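Local coordinates for protein cyclic UMP-AMP synthase (Rhodothermus marinus SG0.5JP17-172, PDB 6E0K) that joins UTP and ATP into the cyclic dinucleotide 3',3'-cUAMP, the second messenger of a CBASS antiphage defence system, at residues 186-190 / 216-220; 208-214 / 265-271. One frame throughout, in Å; residues are numbered along the deposited sequence.

In the fold
Both contacts use helix 212-220. Its C-terminal half meets the start of helix 186-202 in contact 1. Its first turn, with the loop before it, meets the loop and first turn of helix 269-285 in contact 2. The centres are about 13 Å apart, and L218 CD2 touches W267 CZ3 at 4.1 Å. The segments alternate along the chain: 186-190, 208-214, 216-220, 265-271. Helix 212-220 is held between an earlier and a later part of the helical region that follows the mixed sheet. S212 and E265 of contact 2 bind ATP, and E216 of contact 1 lies near the ATP-binding residues K194 and S48, consistent with the helix bordering the nucleotide site.

Contact 1: residues 186-190 / 216-220; sequences YKPTI and ECLLY
The ring of Y186 reaches across to residues 216-220 and sets its hydroxyl against their backbone. Its CG is anti to the backbone N (chi1 177°), which carries the phenol to the other helix. CE1 comes within 4.1 Å of L219 CB. The hydroxyl oxygen, OH, is 3.2 Å from Y220 CA. The same OH lies at the edge of the Y220 ring, near its plane. It makes no hydrogen bond to this segment and is hydrogen-bonded to OE1 of Q253. I190 fills the other half of the contact. Its CD1 lies over one face of the Y186 ring, toward the rim. Its CG1 branch slides past L219 in the opposite direction, with CG1 and L219 CD1 3.8 Å apart. The two helices belong to the helical region that follows the nucleotidyltransferase sheet. The N-to-C directions of the two segments make 134°, and their axes come no closer than 10.6 Å, a gap bridged by side chains. CG2 of I190 meets E216 CG at 3.8 Å, and these two side chains cross at about a right angle. The E216 chain is extended beyond CG. Its carboxylate is held by T53 through OE2 and by H171 through OE1.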
ATOM      1  N   TYR A 186       5.487 -14.572   5.130  1.00  9.54           N
ATOM      2  CA  TYR A 186       5.257 -13.158   5.418  1.00 10.71           C
ATOM      3  C   TYR A 186       3.855 -12.709   5.002  1.00 10.84           C
ATOM      4  O   TYR A 186       3.127 -12.107   5.797  1.00 10.61           O
ATOM      5  CB  TYR A 186       6.338 -12.311   4.735  1.00  9.38           C
ATOM      6  CG  TYR A 186       6.169 -10.816   4.904  1.00 10.83           C
ATOM      7  CD1 TYR A 186       6.045 -10.251   6.176  1.00  9.65           C
ATOM      8  CD2 TYR A 186       6.154  -9.960   3.802  1.00 11.12           C
ATOM      9  CE1 TYR A 186       5.899  -8.889   6.334  1.00  9.89           C
ATOM     10  CE2 TYR A 186       6.002  -8.596   3.953  1.00 10.74           C
ATOM     11  CZ  TYR A 186       5.877  -8.067   5.235  1.00 11.09           C
ATOM     12  OH  TYR A 186       5.717  -6.708   5.366  1.00 13.30           O
ATOM     13  N   LYS A 187       3.447 -13.006   3.774  1.00 10.78           N
ATOM     14  CA  LYS A 187       2.147 -12.496   3.339  1.00 10.48           C
ATOM     15  C   LYS A 187       0.990 -13.190   4.060  1.00  9.76           C
ATOM     16  O   LYS A 187       0.045 -12.508   4.472  1.00 10.71           O
ATOM     17  CB  LYS A 187       1.998 -12.617   1.816  1.00 11.32           C
ATOM     18  CG  LYS A 187       3.054 -11.832   1.060  1.00 16.26           C
ATOM     19  CD  LYS A 187       3.073 -10.375   1.452  1.00 17.51           C
ATOM     20  CE  LYS A 187       4.083  -9.605   0.607  1.00 18.63           C
ATOM     21  NZ  LYS A 187       3.779  -9.707  -0.854  1.00 17.04           N
ATOM     22  N   PRO A 188       0.998 -14.520   4.246  1.00 10.26           N
ATOM     23  CA  PRO A 188      -0.062 -15.118   5.078  1.00 12.38           C
ATOM     24  C   PRO A 188      -0.113 -14.531   6.472  1.00  9.39           C
ATOM     25  O   PRO A 188      -1.202 -14.418   7.049  1.00 11.01           O
ATOM     26  CB  PRO A 188       0.299 -16.613   5.111  1.00 11.91           C
ATOM     27  CG  PRO A 188       1.095 -16.832   3.839  1.00 13.21           C
ATOM     28  CD  PRO A 188       1.867 -15.547   3.637  1.00 12.50           C
ATOM     29  N   THR A 189       1.038 -14.153   7.032  1.00  9.69           N
ATOM     30  CA  THR A 189       1.038 -13.580   8.373  1.00 11.13           C
ATOM     31  C   THR A 189       0.386 -12.203   8.375  1.00 12.89           C
ATOM     32  O   THR A 189      -0.388 -11.881   9.285  1.00 11.20           O
ATOM     33  CB  THR A 189       2.471 -13.521   8.916  1.00 11.72           C
ATOM     34  OG1 THR A 189       2.967 -14.863   9.050  1.00 11.89           O
ATOM     35  CG2 THR A 189       2.497 -12.861  10.296  1.00 14.52           C
ATOM     36  N   ILE A 190       0.677 -11.378   7.365  1.00 11.26           N
ATOM     37  CA  ILE A 190      -0.013 -10.098   7.238  1.00  9.56           C
ATOM     38  C   ILE A 190      -1.516 -10.314   7.199  1.00 10.55           C
ATOM     39  O   ILE A 190      -2.282  -9.627   7.885  1.00 11.08           O
ATOM     40  CB  ILE A 190       0.458  -9.347   5.984  1.00  8.92           C
ATOM     41  CG1 ILE A 190       1.903  -8.871   6.148  1.00 10.62           C
ATOM     42  CG2 ILE A 190      -0.460  -8.162   5.710  1.00 11.61           C
ATOM     43  CD1 ILE A 190       2.452  -8.308   4.830  1.00 11.04           C
ATOM     44  N   GLU A 216       1.067  -3.472   7.335  1.00 11.83           N
ATOM     45  CA  GLU A 216       2.087  -4.108   6.498  1.00 11.52           C
ATOM     46  C   GLU A 216       3.465  -3.551   6.808  1.00 15.14           C
ATOM     47  O   GLU A 216       4.434  -4.304   6.970  1.00 12.98           O
ATOM     48  CB  GLU A 216       1.767  -3.919   5.008  1.00 16.69           C
ATOM     49  CG  GLU A 216       0.568  -4.721   4.552  1.00 19.78           C
ATOM     50  CD  GLU A 216       0.415  -4.816   3.032  1.00 23.96           C
ATOM     51  OE1 GLU A 216       1.361  -4.519   2.248  1.00 22.09           O
ATOM     52  OE2 GLU A 216      -0.699  -5.179   2.623  1.00 29.34           O
ATOM     53  N   CYS A 217       3.570  -2.223   6.902  1.00 12.77           N
ATOM     54  CA  CYS A 217       4.857  -1.609   7.209  1.00 13.79           C
ATOM     55  C   CYS A 217       5.361  -2.032   8.582  1.00 13.45           C
ATOM     56  O   CYS A 217       6.560  -2.272   8.761  1.00 12.60           O
ATOM     57  CB  CYS A 217       4.752  -0.082   7.127  1.00 12.85           C
ATOM     58  SG  CYS A 217       4.500   0.559   5.448  1.00 16.61           S
ATOM     59  N   LEU A 218       4.464  -2.121   9.570  1.00 12.19           N
ATOM     60  CA  LEU A 218       4.875  -2.544  10.904  1.00 11.91           C
ATOM     61  C   LEU A 218       5.470  -3.944  10.860  1.00 11.39           C
ATOM     62  O   LEU A 218       6.557  -4.195  11.396  1.00 12.94           O
ATOM     63  CB  LEU A 218       3.678  -2.494  11.858  1.00 10.81           C
ATOM     64  CG  LEU A 218       3.977  -2.844  13.316  1.00 12.76           C
ATOM     65  CD1 LEU A 218       4.702  -1.673  13.991  1.00 15.93           C
ATOM     66  CD2 LEU A 218       2.693  -3.196  14.069  1.00 11.29           C
ATOM     67  N   LEU A 219       4.780  -4.862  10.181  1.00 10.62           N
ATOM     68  CA  LEU A 219       5.253  -6.241  10.106  1.00 10.71           C
ATOM     69  C   LEU A 219       6.512  -6.375   9.259  1.00  9.93           C
ATOM     70  O   LEU A 219       7.331  -7.277   9.504  1.00 11.32           O
ATOM     71  CB  LEU A 219       4.132  -7.123   9.550  1.00 11.07           C
ATOM     72  CG  LEU A 219       2.929  -7.197  10.498  1.00 11.97           C
ATOM     73  CD1 LEU A 219       1.720  -7.845   9.811  1.00 12.04           C
ATOM     74  CD2 LEU A 219       3.264  -7.937  11.799  1.00 13.92           C
ATOM     75  N   TYR A 220       6.692  -5.494   8.273  1.00 11.45           N
ATOM     76  CA  TYR A 220       7.899  -5.542   7.457  1.00 14.70           C
ATOM     77  C   TYR A 220       9.154  -5.385   8.304  1.00 12.71           C
ATOM     78  O   TYR A 220      10.211  -5.939   7.968  1.00 12.72           O
ATOM     79  CB  TYR A 220       7.844  -4.455   6.383  1.00 13.23           C
ATOM     80  CG  TYR A 220       9.048  -4.492   5.484  1.00 13.28           C
ATOM     81  CD1 TYR A 220       9.143  -5.430   4.468  1.00 13.74           C
ATOM     82  CD2 TYR A 220      10.093  -3.603   5.667  1.00 16.98           C
ATOM     83  CE1 TYR A 220      10.247  -5.480   3.650  1.00 14.89           C
ATOM     84  CE2 TYR A 220      11.207  -3.651   4.849  1.00 16.84           C
ATOM     85  CZ  TYR A 220      11.272  -4.584   3.850  1.00 17.65           C
ATOM     86  OH  TYR A 220      12.379  -4.635   3.032  1.00 22.55           O
TER

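Contact 2: residues 208-214 / 265-271; sequences DLAPSYF and EQWSEEK
NZ of K271 donates to OD2 of D208 at 3.0 Å, a salt bridge between the two side chains. The nitrogen approaches from above the carboxylate plane, 47° out of it. The K271 chain bends at chi2 and chi4 and crosses D208 at about a right angle. The other oxygen, OD1, pairs with R274, so two basic groups hold this carboxylate and would probably keep it ionised. The contact joins the N-terminal ends of two helices in the helical region of this CD-NTase: P211 is the N-cap residue of helix 212-220, and S268 that of helix 269-285. S268 OG accepts from K271 N, a side-chain capping bond, with an N-H to acceptor angle of 156°. The centre is an offset stack between F214 and W267. The F214 ring and the five-membered ring of the indole have centroids 4.5 Å apart and planes at 18°. CB of each residue also lies over a ring of the other: F214 CB, placed by its backbone, over the six-membered ring of W267, and W267 CB over the phenyl ring. F214 CG stands anti to its carbonyl carbon, which turns the phenyl ring over the five-membered ring. K271 C lies over the opposite indole face, near its rim. At the edge of the phenyl ring sits the carbonyl of E265, whose O is 3.4 Å from F214 CE1. The stack thus abuts the backbone of this ATP-binding residue, whose side chain heads away from it. S212 on the first turn of the helix is a second ATP-binding residue. Two waters complete the join. One donates to both L209 O and K271 O. The other donates to D208 O and accepts from W267 NE1, with 3.0 Å between NE1 and the water oxygen.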
ATOM      1  N   ASP A 208      -9.933   2.285  13.430  1.00 18.77           N
ATOM      2  CA  ASP A 208      -8.567   2.497  12.972  1.00 17.88           C
ATOM      3  C   ASP A 208      -7.552   1.697  13.782  1.00 17.48           C
ATOM      4  O   ASP A 208      -6.415   2.139  13.963  1.00 16.47           O
ATOM      5  CB  ASP A 208      -8.232   3.990  12.990  1.00 21.59           C
ATOM      6  CG  ASP A 208      -8.344   4.610  14.373  1.00 26.73           C
ATOM      7  OD1 ASP A 208      -8.845   3.949  15.307  1.00 21.58           O
ATOM      8  OD2 ASP A 208      -7.929   5.780  14.525  1.00 30.19           O
ATOM      9  N   LEU A 209      -7.942   0.510  14.251  1.00 14.52           N
ATOM     10  CA  LEU A 209      -7.048  -0.307  15.067  1.00 13.48           C
ATOM     11  C   LEU A 209      -5.738  -0.617  14.347  1.00 15.78           C
ATOM     12  O   LEU A 209      -4.665  -0.583  14.957  1.00 15.07           O
ATOM     13  CB  LEU A 209      -7.764  -1.597  15.460  1.00 12.04           C
ATOM     14  CG  LEU A 209      -6.967  -2.590  16.305  1.00 12.44           C
ATOM     15  CD1 LEU A 209      -6.596  -1.973  17.644  1.00 15.61           C
ATOM     16  CD2 LEU A 209      -7.815  -3.814  16.500  1.00 15.00           C
ATOM     17  N   ALA A 210      -5.798  -0.915  13.052  1.00 13.94           N
ATOM     18  CA  ALA A 210      -4.547  -1.099  12.325  1.00 13.76           C
ATOM     19  C   ALA A 210      -4.781  -0.936  10.831  1.00 13.48           C
ATOM     20  O   ALA A 210      -5.020  -1.923  10.126  1.00 14.49           O
ATOM     21  CB  ALA A 210      -3.930  -2.467  12.622  1.00 15.21           C
ATOM     22  N   PRO A 211      -4.724   0.292  10.321  1.00 13.91           N
ATOM     23  CA  PRO A 211      -4.916   0.504   8.882  1.00 16.78           C
ATOM     24  C   PRO A 211      -3.957  -0.363   8.082  1.00 14.42           C
ATOM     25  O   PRO A 211      -2.791  -0.528   8.448  1.00 13.12           O
ATOM     26  CB  PRO A 211      -4.622   1.997   8.703  1.00 18.03           C
ATOM     27  CG  PRO A 211      -4.845   2.598  10.074  1.00 19.49           C
ATOM     28  CD  PRO A 211      -4.415   1.536  11.038  1.00 15.98           C
ATOM     29  N   SER A 212      -4.459  -0.913   6.969  1.00 14.16           N
ATOM     30  CA  SER A 212      -3.762  -2.000   6.283  1.00 12.76           C
ATOM     31  C   SER A 212      -2.335  -1.628   5.903  1.00 13.80           C
ATOM     32  O   SER A 212      -1.394  -2.395   6.137  1.00 14.62           O
ATOM     33  CB  SER A 212      -4.538  -2.413   5.034  1.00 14.62           C
ATOM     34  OG  SER A 212      -5.762  -3.040   5.396  1.00 17.58           O
ATOM     35  N   TYR A 213      -2.149  -0.463   5.298  1.00 13.65           N
ATOM     36  CA  TYR A 213      -0.808  -0.104   4.857  1.00 13.62           C
ATOM     37  C   TYR A 213       0.148   0.012   6.042  1.00 13.22           C
ATOM     38  O   TYR A 213       1.273  -0.502   5.997  1.00 13.61           O
ATOM     39  CB  TYR A 213      -0.864   1.197   4.058  1.00 13.00           C
ATOM     40  CG  TYR A 213       0.488   1.767   3.711  1.00 16.63           C
ATOM     41  CD1 TYR A 213       1.232   1.234   2.665  1.00 16.85           C
ATOM     42  CD2 TYR A 213       1.011   2.841   4.417  1.00 16.18           C
ATOM     43  CE1 TYR A 213       2.461   1.764   2.321  1.00 17.44           C
ATOM     44  CE2 TYR A 213       2.256   3.377   4.089  1.00 14.68           C
ATOM     45  CZ  TYR A 213       2.975   2.821   3.039  1.00 16.49           C
ATOM     46  OH  TYR A 213       4.208   3.341   2.690  1.00 16.64           O
ATOM     47  N   PHE A 214      -0.288   0.679   7.118  1.00 14.03           N
ATOM     48  CA  PHE A 214       0.560   0.817   8.302  1.00 13.29           C
ATOM     49  C   PHE A 214       0.859  -0.538   8.930  1.00 12.67           C
ATOM     50  O   PHE A 214       1.965  -0.772   9.438  1.00 13.67           O
ATOM     51  CB  PHE A 214      -0.111   1.729   9.330  1.00 13.55           C
ATOM     52  CG  PHE A 214      -0.219   3.167   8.909  1.00 16.61           C
ATOM     53  CD1 PHE A 214       0.694   3.727   8.032  1.00 16.85           C
ATOM     54  CD2 PHE A 214      -1.245   3.959   9.407  1.00 19.56           C
ATOM     55  CE1 PHE A 214       0.590   5.059   7.658  1.00 21.38           C
ATOM     56  CE2 PHE A 214      -1.364   5.285   9.036  1.00 20.56           C
ATOM     57  CZ  PHE A 214      -0.441   5.836   8.161  1.00 21.68           C
ATOM     58  N   GLU A 265       0.345  11.075   6.736  1.00 38.58           N
ATOM     59  CA  GLU A 265       0.934  10.004   5.939  1.00 30.78           C
ATOM     60  C   GLU A 265       1.641   8.962   6.803  1.00 24.54           C
ATOM     61  O   GLU A 265       1.967   7.874   6.315  1.00 26.17           O
ATOM     62  CB  GLU A 265       1.924  10.595   4.929  1.00 40.36           C
ATOM     63  CG  GLU A 265       1.303  11.497   3.854  1.00 48.50           C
ATOM     64  CD  GLU A 265       0.770  12.818   4.399  1.00 53.02           C
ATOM     65  OE1 GLU A 265       1.328  13.331   5.394  1.00 51.89           O
ATOM     66  OE2 GLU A 265      -0.217  13.338   3.834  1.00 53.18           O
ATOM     67  N   GLN A 266       1.900   9.274   8.065  1.00 25.09           N
ATOM     68  CA  GLN A 266       2.610   8.393   8.972  1.00 24.81           C
ATOM     69  C   GLN A 266       1.675   7.912  10.071  1.00 21.76           C
ATOM     70  O   GLN A 266       0.634   8.519  10.345  1.00 25.82           O
ATOM     71  CB  GLN A 266       3.813   9.118   9.580  1.00 26.31           C
ATOM     72  CG  GLN A 266       4.732   9.668   8.509  1.00 30.75           C
ATOM     73  CD  GLN A 266       5.734  10.636   9.055  1.00 36.58           C
ATOM     74  OE1 GLN A 266       5.373  11.656   9.643  1.00 36.18           O
ATOM     75  NE2 GLN A 266       7.010  10.325   8.875  1.00 45.71           N
ATOM     76  N   TRP A 267       2.070   6.817  10.701  1.00 19.98           N
ATOM     77  CA  TRP A 267       1.340   6.266  11.830  1.00 20.85           C
ATOM     78  C   TRP A 267       1.874   6.909  13.108  1.00 24.68           C
ATOM     79  O   TRP A 267       2.663   7.857  13.070  1.00 23.25           O
ATOM     80  CB  TRP A 267       1.480   4.747  11.848  1.00 19.50           C
ATOM     81  CG  TRP A 267       0.306   4.012  12.435  1.00 16.66           C
ATOM     82  CD1 TRP A 267      -0.932   4.519  12.700  1.00 21.38           C
ATOM     83  CD2 TRP A 267       0.263   2.627  12.798  1.00 17.62           C
ATOM     84  NE1 TRP A 267      -1.745   3.532  13.215  1.00 20.28           N
ATOM     85  CE2 TRP A 267      -1.034   2.363  13.285  1.00 19.11           C
ATOM     86  CE3 TRP A 267       1.199   1.582  12.759  1.00 15.89           C
ATOM     87  CZ2 TRP A 267      -1.423   1.091  13.731  1.00 16.79           C
ATOM     88  CZ3 TRP A 267       0.816   0.321  13.193  1.00 16.84           C
ATOM     89  CH2 TRP A 267      -0.490   0.089  13.678  1.00 13.14           C
ATOM     90  N   SER A 268       1.452   6.408  14.260  1.00 21.94           N
ATOM     91  CA  SER A 268       2.020   6.848  15.521  1.00 21.71           C
ATOM     92  C   SER A 268       2.397   5.625  16.339  1.00 23.71           C
ATOM     93  O   SER A 268       1.762   4.570  16.239  1.00 21.17           O
ATOM     94  CB  SER A 268       1.058   7.755  16.298  1.00 29.10           C
ATOM     95  OG  SER A 268       0.053   7.015  16.972  1.00 29.11           O
ATOM     96  N   GLU A 269       3.480   5.757  17.107  1.00 21.03           N
ATOM     97  CA  GLU A 269       3.900   4.654  17.964  1.00 18.64           C
ATOM     98  C   GLU A 269       2.795   4.274  18.935  1.00 20.55           C
ATOM     99  O   GLU A 269       2.603   3.091  19.236  1.00 19.58           O
ATOM    100  CB  GLU A 269       5.160   5.022  18.739  1.00 20.41           C
ATOM    101  CG  GLU A 269       6.391   5.200  17.874  1.00 21.67           C
ATOM    102  CD  GLU A 269       7.631   5.347  18.713  1.00 29.79           C
ATOM    103  OE1 GLU A 269       7.732   4.631  19.733  1.00 29.71           O
ATOM    104  OE2 GLU A 269       8.489   6.192  18.372  1.00 27.56           O
ATOM    105  N   GLU A 270       2.046   5.258  19.426  1.00 19.30           N
ATOM    106  CA  GLU A 270       0.986   4.942  20.374  1.00 19.48           C
ATOM    107  C   GLU A 270      -0.109   4.107  19.723  1.00 17.36           C
ATOM    108  O   GLU A 270      -0.657   3.193  20.354  1.00 18.57           O
ATOM    109  CB  GLU A 270       0.412   6.224  20.971  1.00 22.02           C
ATOM    110  CG  GLU A 270      -0.471   5.965  22.168  1.00 38.78           C
ATOM    111  CD  GLU A 270       0.294   5.424  23.377  1.00 52.19           C
ATOM    112  OE1 GLU A 270       1.554   5.469  23.385  1.00 52.92           O
ATOM    113  OE2 GLU A 270      -0.364   4.943  24.319  1.00 59.49           O
ATOM    114  N   LYS A 271      -0.436   4.389  18.457  1.00 16.54           N
ATOM    115  CA  LYS A 271      -1.417   3.559  17.754  1.00 16.24           C
ATOM    116  C   LYS A 271      -0.885   2.150  17.523  1.00 16.46           C
ATOM    117  O   LYS A 271      -1.640   1.171  17.617  1.00 14.96           O
ATOM    118  CB  LYS A 271      -1.805   4.196  16.414  1.00 20.71           C
ATOM    119  CG  LYS A 271      -2.666   5.456  16.536  1.00 24.92           C
ATOM    120  CD  LYS A 271      -4.058   5.130  17.053  1.00 28.79           C
ATOM    121  CE  LYS A 271      -4.918   6.379  17.192  1.00 39.89           C
ATOM    122  NZ  LYS A 271      -5.440   6.832  15.882  1.00 45.11           N
TER
HETATM  123  O   HOH W   1      -4.630   4.109  13.574  1.00 22.75           O
HETATM  124  O   HOH W   2      -4.283   1.225  16.897  1.00 15.83           O